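Local coordinates for protein exotoxin 3 (Staphylococcus aureus, PDB 2R61) that binds the glycan sialyl Lewis X through a sialic-acid site and belongs to the staphylococcal superantigen-like toxins, at residues A[19-24]-A[183-188]; A[37-42]-A[67-72]; A[60-65]-A[190-195]. One frame throughout, in Å; residues are numbered along the deposited sequence.

Contacts 1 and 3 both join the OB-fold part of the chain to the beta-grasp part, and each draws its second segment from the loop after strand 177-181 or from the turn leading into strand 194-196, a region that carries residues of the glycan site. Contact 2 stays within the OB-fold domain, about 28 Å from contact 1 between centres, and meets a tartrate instead. Contact 1 is a surface contact of methyl packing and a lysine over a tyrosine ring, without a hydrogen bond between its segments. Contacts 2 and 3 are partly buried: a backbone bond and an arginine in the former, a serine-aspartate bond in the latter. Arg68 of contact 2 reaches Ser192 of contact 3.

Contact 1: residues A[19-24]-A[183-188]; sequences FDLRDY and NKKLQP. Unlike the reference sequence in segment 183-188: Pro188 (reference Thr). With NAG (2-acetamido-2-deoxy-beta-D-glucopyranose), chain B.
Lys185 lays the end of its aliphatic chain over one face of the Tyr24 ring, the two side chains crossing at about a right angle. CE of Lys185 stands 4.0 Å from the centroid of the Tyr24 ring in a CH-pi contact, and NZ follows at 4.2 Å from the same centroid, 23° off the ring normal, as a cation-pi partner. With CG of Tyr24 anti to the backbone N (chi1 -180°), the ring extends toward segment 183-188, where Lys185 crosses its face. Glu84 ties the pair together from outside, taking a salt bridge from Lys185 NZ and a hydrogen bond with Tyr24 OH, so that both polar ends share one carboxylate. One turn back, the buried Leu21 spreads its two methyls along the opposite backbone: CD1 lies 3.5 Å from Asn183 O, while CD2 meets Lys185 N at 3.5 Å and also touches Lys185 CB. Lys184 turns its side chain from the helix toward the bound glycan, where its NZ makes a weak hydrogen bond to the fucose O2 and lies near NAG O7 (3.5 Å). The helix 16-25, from the N-terminal part of the chain, thus rests on the loop that follows strand 177-181 of the beta-grasp domain; Leu186 N and Tyr25 OH are hydrogen-bonded, as are Arg149 NH1 of helix 141-156 and Lys184 O.

Contact 2: residues A[37-42]-A[67-72]; sequences GYRYSK and ERLKAR. Unlike the reference sequence in segment 67-72: Leu69 (reference Ile), Ala71 (reference Lys). With SRT (S,R meso-tartaric acid), chain D.
The backbones come together at Arg39 and Arg72, whose CA atoms are 4.8 Å apart, and Arg39 N donates a nearly straight hydrogen bond to Arg72 O (2.9 Å, 171°). That carbonyl also receives a CA-H...O contact from Tyr38. Beyond this point the Arg39 side chain runs along the 69-72 loop: its CG passes Arg72 O and Lys70 O, and its CD sits 3.8 Å from Leu69 CB, the two side chains crossing obliquely. Leu69 is buried, reaching on to Ile61 of strand 58-61. The contact lies at the edge of the OB-fold sheet, where strand 35-41 pairs with strand 46-49 on one side and with the edge strand 73-75 on the other; the loop 67-72 leads from helix 63-66 into that edge strand. A bend at chi3 (24°) turns the guanidinium of Arg39 toward the tartrate, and NH1 makes the contacts: it donates to SRT O1 at 2.8 Å and to SRT O11 at 3.1 Å, gripping one carboxylate by both oxygens. O1 lies at the edge of the guanidinium, in its plane. A weak third bond joins Arg39 NH1 to Lys70 O (3.4 Å), so three acceptors share the two hydrogens of NH1, and the tartrate hydroxyl O3 gives another weak bond to Leu69 O. Lys70 N donates to Asn74 OD1 of the edge strand.

Contact 3: residues A[60-65]-A[190-195]; sequences QIFGKD and RMSDVI. With SIA (N-acetyl-alpha-neuraminic acid), chain C; GAL (beta-D-galactopyranose), chain E.
With CG of Asp65 beside its backbone N (chi1 -77°) and OG of Ser192 placed likewise (chi1 -66°), the carboxylate and the hydroxyl face each other between the two segments. Ser192 OG donates to Asp65 OD2 at 2.7 Å, meeting that oxygen on its syn side, 25° out of the carboxylate plane. The same OD2 accepts Phe62 N at 3.0 Å through its anti lone pair, so two donors grip one oxygen. Phe62 is the N-cap residue of helix 63-66, and this bond to the side chain three residues on is one half of a capping box. OD1 of Asp65 is engaged too, in a salt bridge with Arg68, which also reaches Ser192 O. The ring of Phe62 meets Ser192 obliquely, its CD1 lying close to OG.

Nearer the sugar, Lys64 reaches across toward the turn, its CD touching Ser192 CB, before its chain bends at its last torsion. Its NZ forms a salt bridge with Asp193 OD1 at 3.5 Å, a long one; the lysine may favour the ionised form of Asp193, though at this distance only modestly. The other oxygen of Asp193 is turned to the ligand: SIA O9 donates to OD2 at 2.6 Å. Arg190 also holds the glycerol chain of the sialic acid, NE donating to O9 at 2.9 Å and NH2 to O8 at 2.8 Å, while GAL C5 lies over one face of its guanidinium, toward the rim, and Thr179 O accepts from NH1. Thr179 OG1 and Tyr177 O are further partners of the sialic acid. The residues 190-193 form a type I beta turn just before strand 194-196 of the beta-grasp domain, and this turn, backed by the OB-fold helix, carries part of the sialyl Lewis X binding site.

Contact 1: residues A[19-24]-A[183-188]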
# COMPACT_ATOMS: atom_id res chain seq x y z
N PHE A 19 12.10 13.54 6.00
CA PHE A 19 11.10 13.81 7.02
C PHE A 19 9.68 13.56 6.44
O PHE A 19 8.88 12.83 7.04
CB PHE A 19 11.24 15.24 7.60
CG PHE A 19 12.53 15.47 8.41
CD1 PHE A 19 13.01 14.50 9.30
CD2 PHE A 19 13.23 16.69 8.31
CE1 PHE A 19 14.20 14.74 10.06
CE2 PHE A 19 14.42 16.93 9.07
CZ PHE A 19 14.90 15.95 9.94
N ASP A 20 9.39 14.13 5.26
CA ASP A 20 8.06 14.03 4.67
C ASP A 20 7.67 12.57 4.41
O ASP A 20 6.51 12.19 4.61
CB ASP A 20 7.94 14.86 3.38
CG ASP A 20 8.21 16.37 3.59
OD1 ASP A 20 7.82 16.96 4.64
OD2 ASP A 20 8.83 16.97 2.67
N LEU A 21 8.64 11.76 4.00
CA LEU A 21 8.42 10.35 3.77
C LEU A 21 8.14 9.63 5.06
O LEU A 21 7.26 8.76 5.12
CB LEU A 21 9.63 9.71 3.11
CG LEU A 21 9.75 9.98 1.63
CD1 LEU A 21 11.11 9.50 1.18
CD2 LEU A 21 8.66 9.26 0.89
N ARG A 22 8.89 9.97 6.09
CA ARG A 22 8.63 9.44 7.40
C ARG A 22 7.22 9.83 7.88
O ARG A 22 6.52 8.99 8.43
CB ARG A 22 9.69 9.93 8.36
CG ARG A 22 9.78 9.13 9.65
CD ARG A 22 10.52 9.94 10.67
NE ARG A 22 9.92 11.29 10.73
CZ ARG A 22 10.50 12.36 11.27
NH1 ARG A 22 11.73 12.29 11.81
NH2 ARG A 22 9.86 13.52 11.27
N ASP A 23 6.80 11.08 7.66
CA ASP A 23 5.51 11.55 8.16
C ASP A 23 4.37 10.96 7.39
O ASP A 23 3.28 10.78 7.90
CB ASP A 23 5.41 13.05 8.05
CG ASP A 23 6.31 13.74 9.01
OD1 ASP A 23 7.23 13.08 9.55
OD2 ASP A 23 6.11 14.93 9.25
N TYR A 24 4.64 10.70 6.12
CA TYR A 24 3.64 10.15 5.27
C TYR A 24 3.36 8.74 5.74
O TYR A 24 2.20 8.39 6.03
CB TYR A 24 4.11 10.15 3.82
CG TYR A 24 3.06 9.58 2.90
CD1 TYR A 24 1.89 10.30 2.60
CD2 TYR A 24 3.22 8.30 2.34
CE1 TYR A 24 0.92 9.78 1.76
CE2 TYR A 24 2.24 7.76 1.48
CZ TYR A 24 1.09 8.51 1.20
OH TYR A 24 0.14 7.98 0.37
N ASN A 183 13.85 5.35 -0.95
CA ASN A 183 14.25 6.75 -1.00
C ASN A 183 13.19 7.68 -1.64
O ASN A 183 13.25 8.89 -1.48
CB ASN A 183 15.63 6.91 -1.65
CG ASN A 183 15.66 6.46 -3.11
OD1 ASN A 183 14.63 6.30 -3.76
ND2 ASN A 183 16.86 6.25 -3.62
N LYS A 184 12.23 7.13 -2.38
CA LYS A 184 11.12 7.94 -2.89
C LYS A 184 9.73 7.39 -2.50
O LYS A 184 9.57 6.19 -2.14
CB LYS A 184 11.26 8.30 -4.40
CG LYS A 184 12.07 7.38 -5.36
CD LYS A 184 11.59 7.49 -6.91
CE LYS A 184 11.60 6.10 -7.75
NZ LYS A 184 10.52 5.82 -8.85
N LYS A 185 8.73 8.27 -2.47
CA LYS A 185 7.32 7.85 -2.29
C LYS A 185 6.90 6.97 -3.48
O LYS A 185 7.38 7.17 -4.58
CB LYS A 185 6.43 9.10 -2.24
CG LYS A 185 5.06 8.88 -1.68
CD LYS A 185 4.55 10.19 -1.16
CE LYS A 185 3.11 10.39 -1.61
NZ LYS A 185 2.63 11.72 -1.19
N LEU A 186 6.02 6.00 -3.25
CA LEU A 186 5.50 5.14 -4.31
C LEU A 186 4.74 5.98 -5.33
O LEU A 186 3.85 6.73 -4.99
CB LEU A 186 4.57 4.10 -3.71
CG LEU A 186 4.03 3.02 -4.63
CD1 LEU A 186 5.12 2.06 -5.02
CD2 LEU A 186 2.85 2.27 -4.03
N GLN A 187 5.12 5.88 -6.59
CA GLN A 187 4.53 6.70 -7.62
C GLN A 187 3.01 6.40 -7.67
O GLN A 187 2.61 5.25 -7.58
CB GLN A 187 5.24 6.46 -8.96
CG GLN A 187 6.65 7.06 -9.06
CD GLN A 187 7.11 7.29 -10.54
OE1 GLN A 187 8.24 7.72 -10.79
NE2 GLN A 187 6.21 7.02 -11.51
N PRO A 188 2.17 7.44 -7.70
CA PRO A 188 0.72 7.28 -7.83
C PRO A 188 0.20 6.11 -8.71
O PRO A 188 -0.56 5.28 -8.22
CB PRO A 188 0.28 8.62 -8.41
CG PRO A 188 1.26 9.60 -7.81
CD PRO A 188 2.55 8.85 -7.51
C1 NAG B . 8.27 5.31 -14.31
C2 NAG B . 9.56 5.30 -13.49
C3 NAG B . 10.23 3.92 -13.45
C4 NAG B . 9.23 2.81 -13.14
C5 NAG B . 7.99 2.93 -14.06
C6 NAG B . 6.97 1.81 -13.79
C7 NAG B . 10.86 7.28 -13.27
C8 NAG B . 11.71 8.38 -13.88
N2 NAG B . 10.44 6.30 -14.07
O1 NAG B . 7.69 6.58 -14.03
O3 NAG B . 11.31 3.87 -12.53
O4 NAG B . 9.90 1.56 -13.32
O5 NAG B . 7.40 4.22 -13.98
O6 NAG B . 6.23 2.16 -12.65
O7 NAG B . 10.56 7.24 -12.05

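Contact 2: residues A[37-42]-A[67-72]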
# COMPACT_ATOMS: atom_id res chain seq x y z
N GLY A 37 -18.99 1.71 -3.83
CA GLY A 37 -18.55 3.01 -4.36
C GLY A 37 -19.22 3.41 -5.65
O GLY A 37 -19.60 2.56 -6.44
N TYR A 38 -19.33 4.72 -5.89
CA TYR A 38 -20.03 5.27 -7.06
C TYR A 38 -19.06 6.02 -7.95
O TYR A 38 -18.29 6.84 -7.46
CB TYR A 38 -21.18 6.21 -6.62
CG TYR A 38 -22.24 5.47 -5.85
CD1 TYR A 38 -22.02 5.12 -4.52
CD2 TYR A 38 -23.43 5.04 -6.46
CE1 TYR A 38 -22.94 4.40 -3.81
CE2 TYR A 38 -24.38 4.31 -5.74
CZ TYR A 38 -24.12 3.99 -4.41
OH TYR A 38 -24.99 3.27 -3.62
N ARG A 39 -19.09 5.74 -9.24
CA ARG A 39 -18.25 6.46 -10.20
C ARG A 39 -18.72 7.91 -10.48
O ARG A 39 -19.93 8.24 -10.54
CB ARG A 39 -18.00 5.62 -11.47
CG ARG A 39 -17.36 4.29 -11.08
CD ARG A 39 -16.47 3.67 -12.12
NE ARG A 39 -15.93 4.63 -13.07
CZ ARG A 39 -15.89 4.40 -14.37
NH1 ARG A 39 -16.38 3.25 -14.84
NH2 ARG A 39 -15.39 5.30 -15.22
N TYR A 40 -17.71 8.78 -10.61
CA TYR A 40 -17.88 10.21 -10.68
C TYR A 40 -16.61 10.73 -11.36
O TYR A 40 -15.51 10.37 -10.93
CB TYR A 40 -18.05 10.79 -9.26
CG TYR A 40 -18.11 12.32 -9.13
CD1 TYR A 40 -19.23 13.05 -9.62
CD2 TYR A 40 -17.08 13.02 -8.48
CE1 TYR A 40 -19.29 14.46 -9.48
CE2 TYR A 40 -17.13 14.42 -8.35
CZ TYR A 40 -18.23 15.13 -8.84
OH TYR A 40 -18.24 16.50 -8.68
N SER A 41 -16.78 11.50 -12.44
CA SER A 41 -15.69 12.26 -13.07
C SER A 41 -15.97 13.75 -12.94
O SER A 41 -17.13 14.16 -12.99
CB SER A 41 -15.54 11.90 -14.53
OG SER A 41 -15.44 10.51 -14.65
N LYS A 42 -14.91 14.54 -12.76
CA LYS A 42 -15.02 16.00 -12.66
C LYS A 42 -13.68 16.55 -13.08
O LYS A 42 -12.69 16.36 -12.37
CB LYS A 42 -15.35 16.46 -11.22
CG LYS A 42 -15.84 17.93 -11.11
N GLU A 67 -10.94 -0.12 -16.13
CA GLU A 67 -11.09 -1.34 -16.92
C GLU A 67 -11.71 -2.49 -16.11
O GLU A 67 -12.07 -3.51 -16.69
CB GLU A 67 -9.78 -1.75 -17.58
CG GLU A 67 -9.14 -0.68 -18.50
CD GLU A 67 -9.77 -0.57 -19.93
OE1 GLU A 67 -11.03 -0.55 -20.07
OE2 GLU A 67 -8.98 -0.48 -20.92
N ARG A 68 -11.83 -2.33 -14.80
CA ARG A 68 -12.38 -3.37 -13.90
C ARG A 68 -13.61 -2.95 -13.10
O ARG A 68 -14.13 -3.73 -12.30
CB ARG A 68 -11.33 -3.96 -12.93
CG ARG A 68 -9.98 -3.31 -12.91
CD ARG A 68 -9.10 -4.11 -11.99
NE ARG A 68 -8.39 -3.19 -11.10
CZ ARG A 68 -7.07 -2.99 -11.08
NH1 ARG A 68 -6.25 -3.67 -11.89
NH2 ARG A 68 -6.55 -2.09 -10.25
N LEU A 69 -14.06 -1.72 -13.33
CA LEU A 69 -15.24 -1.15 -12.69
C LEU A 69 -16.44 -0.98 -13.63
O LEU A 69 -16.30 -1.01 -14.86
CB LEU A 69 -14.86 0.21 -12.10
CG LEU A 69 -14.34 0.35 -10.68
CD1 LEU A 69 -13.80 -0.95 -10.12
CD2 LEU A 69 -13.26 1.42 -10.68
N LYS A 70 -17.61 -0.76 -13.04
CA LYS A 70 -18.84 -0.69 -13.83
C LYS A 70 -19.32 0.73 -14.07
O LYS A 70 -19.00 1.63 -13.30
CB LYS A 70 -19.94 -1.54 -13.20
CG LYS A 70 -19.50 -2.99 -12.97
CD LYS A 70 -20.65 -3.85 -12.48
CE LYS A 70 -20.15 -5.25 -12.10
NZ LYS A 70 -20.73 -5.69 -10.79
N ALA A 71 -20.08 0.90 -15.17
CA ALA A 71 -20.61 2.21 -15.60
C ALA A 71 -20.72 3.22 -14.42
O ALA A 71 -20.24 4.37 -14.54
CB ALA A 71 -21.95 2.04 -16.31
N ARG A 72 -21.30 2.78 -13.28
CA ARG A 72 -21.61 3.70 -12.15
C ARG A 72 -21.60 3.13 -10.72
O ARG A 72 -20.74 3.51 -9.95
CB ARG A 72 -22.90 4.50 -12.41
CG ARG A 72 -22.81 5.93 -11.89
CD ARG A 72 -23.78 6.82 -12.66
NE ARG A 72 -24.32 7.86 -11.79
CZ ARG A 72 -25.46 8.53 -12.00
NH1 ARG A 72 -26.21 8.30 -13.07
NH2 ARG A 72 -25.86 9.46 -11.12
O1 SRT D . -16.32 1.39 -16.99
O11 SRT D . -16.53 3.34 -17.98
C1 SRT D . -16.45 2.09 -18.02
C2 SRT D . -16.48 1.41 -19.37
O2 SRT D . -15.35 1.84 -20.14
C3 SRT D . -16.36 -0.13 -19.33
O3 SRT D . -16.90 -0.68 -18.10
C4 SRT D . -16.99 -0.74 -20.57
O4 SRT D . -17.32 -0.01 -21.54
O41 SRT D . -17.15 -1.99 -20.60

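Contact 3: residues A[60-65]-A[190-195]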
# COMPACT_ATOMS: atom_id res chain seq x y z
N GLN A 60 -9.36 8.91 -5.62
CA GLN A 60 -9.07 9.15 -7.02
C GLN A 60 -8.61 7.85 -7.64
O GLN A 60 -7.75 7.19 -7.07
CB GLN A 60 -7.98 10.20 -7.19
CG GLN A 60 -7.70 10.47 -8.64
CD GLN A 60 -6.68 11.55 -8.83
OE1 GLN A 60 -6.86 12.67 -8.36
NE2 GLN A 60 -5.59 11.23 -9.54
N ILE A 61 -9.17 7.48 -8.78
CA ILE A 61 -8.75 6.23 -9.45
C ILE A 61 -8.16 6.47 -10.85
O ILE A 61 -8.25 7.60 -11.39
CB ILE A 61 -9.90 5.19 -9.58
CG1 ILE A 61 -11.04 5.77 -10.43
CG2 ILE A 61 -10.36 4.77 -8.23
CD1 ILE A 61 -12.20 4.86 -10.60
N PHE A 62 -7.62 5.40 -11.43
CA PHE A 62 -6.79 5.46 -12.62
C PHE A 62 -7.37 4.68 -13.79
O PHE A 62 -8.42 4.04 -13.64
CB PHE A 62 -5.37 5.01 -12.30
CG PHE A 62 -4.67 5.89 -11.31
CD1 PHE A 62 -4.83 5.69 -9.93
CD2 PHE A 62 -3.83 6.91 -11.74
CE1 PHE A 62 -4.17 6.49 -9.00
CE2 PHE A 62 -3.18 7.73 -10.82
CZ PHE A 62 -3.34 7.52 -9.45
N GLY A 63 -6.72 4.78 -14.95
CA GLY A 63 -7.17 4.10 -16.14
C GLY A 63 -7.40 2.61 -15.92
O GLY A 63 -8.46 2.09 -16.31
N LYS A 64 -6.43 1.95 -15.29
CA LYS A 64 -6.48 0.51 -15.05
C LYS A 64 -7.59 0.13 -14.08
O LYS A 64 -8.01 -1.04 -14.03
CB LYS A 64 -5.14 -0.04 -14.56
CG LYS A 64 -4.29 0.91 -13.74
CD LYS A 64 -3.10 0.15 -13.17
CE LYS A 64 -1.93 1.05 -12.81
NZ LYS A 64 -0.89 1.19 -13.88
N ASP A 65 -8.07 1.10 -13.31
CA ASP A 65 -9.16 0.84 -12.38
C ASP A 65 -10.47 0.80 -13.15
O ASP A 65 -11.29 -0.13 -12.99
CB ASP A 65 -9.25 1.94 -11.33
CG ASP A 65 -8.21 1.80 -10.26
OD1 ASP A 65 -8.04 0.69 -9.76
OD2 ASP A 65 -7.55 2.80 -9.89
N ARG A 190 1.20 3.34 -9.52
CA ARG A 190 1.43 1.98 -8.99
C ARG A 190 0.45 1.62 -7.83
O ARG A 190 0.38 0.44 -7.39
CB ARG A 190 2.89 1.78 -8.54
CG ARG A 190 3.95 1.78 -9.65
CD ARG A 190 5.44 1.57 -9.15
NE ARG A 190 5.68 0.16 -8.86
CZ ARG A 190 6.53 -0.34 -7.95
NH1 ARG A 190 7.32 0.43 -7.20
NH2 ARG A 190 6.61 -1.65 -7.80
N MET A 191 -0.28 2.62 -7.33
CA MET A 191 -1.15 2.39 -6.16
C MET A 191 -2.45 1.61 -6.53
O MET A 191 -3.19 1.13 -5.63
CB MET A 191 -1.46 3.72 -5.49
CG MET A 191 -0.32 4.25 -4.70
SD MET A 191 -0.61 5.92 -4.09
CE MET A 191 0.94 6.19 -3.21
N SER A 192 -2.69 1.49 -7.85
CA SER A 192 -3.76 0.71 -8.41
C SER A 192 -3.30 -0.66 -8.94
O SER A 192 -4.12 -1.41 -9.46
CB SER A 192 -4.43 1.51 -9.52
OG SER A 192 -5.06 2.64 -8.94
N ASP A 193 -2.02 -1.01 -8.82
CA ASP A 193 -1.56 -2.34 -9.26
C ASP A 193 -1.97 -3.35 -8.21
O ASP A 193 -1.75 -3.13 -7.04
CB ASP A 193 -0.07 -2.38 -9.49
CG ASP A 193 0.36 -1.58 -10.69
OD1 ASP A 193 -0.40 -1.44 -11.68
OD2 ASP A 193 1.49 -1.06 -10.66
N VAL A 194 -2.58 -4.44 -8.63
CA VAL A 194 -3.18 -5.41 -7.71
C VAL A 194 -2.49 -6.75 -7.95
O VAL A 194 -2.33 -7.14 -9.11
CB VAL A 194 -4.70 -5.55 -8.02
CG1 VAL A 194 -5.29 -6.77 -7.34
CG2 VAL A 194 -5.48 -4.24 -7.67
N ILE A 195 -2.06 -7.44 -6.89
CA ILE A 195 -1.45 -8.77 -7.02
C ILE A 195 -2.27 -9.78 -6.24
O ILE A 195 -3.13 -9.40 -5.43
CB ILE A 195 0.03 -8.78 -6.59
CG1 ILE A 195 0.18 -8.55 -5.08
CG2 ILE A 195 0.75 -7.71 -7.34
CD1 ILE A 195 1.62 -8.36 -4.56
C1 SIA C . 9.77 -4.08 -10.01
C2 SIA C . 9.52 -4.02 -11.53
C3 SIA C . 10.10 -5.20 -12.30
C4 SIA C . 9.21 -6.42 -12.20
C5 SIA C . 7.73 -6.14 -12.49
C6 SIA C . 7.28 -5.00 -11.60
C7 SIA C . 5.81 -4.61 -11.78
C8 SIA C . 5.55 -3.39 -10.92
C9 SIA C . 4.07 -3.01 -10.84
C10 SIA C . 6.27 -8.18 -12.71
C11 SIA C . 6.03 -7.82 -14.13
N5 SIA C . 7.06 -7.34 -12.01
O1A SIA C . 8.87 -3.71 -9.20
O1B SIA C . 10.89 -4.44 -9.58
O4 SIA C . 9.63 -7.43 -13.12
O6 SIA C . 8.11 -3.87 -11.83
O7 SIA C . 5.41 -4.37 -13.14
O8 SIA C . 6.11 -3.68 -9.62
O9 SIA C . 3.96 -1.78 -10.09
O10 SIA C . 5.76 -9.18 -12.20
C1 GAL E . 9.81 0.79 -12.23
C2 GAL E . 10.04 -0.63 -12.70
C3 GAL E . 9.89 -1.60 -11.55
C4 GAL E . 10.70 -1.17 -10.32
C5 GAL E . 10.19 0.23 -9.92
C6 GAL E . 10.87 0.79 -8.69
O2 GAL E . 9.07 -0.91 -13.67
O3 GAL E . 10.23 -2.91 -11.96
O4 GAL E . 12.11 -1.17 -10.55
O5 GAL E . 10.47 1.09 -11.00
O6 GAL E . 10.58 2.16 -8.66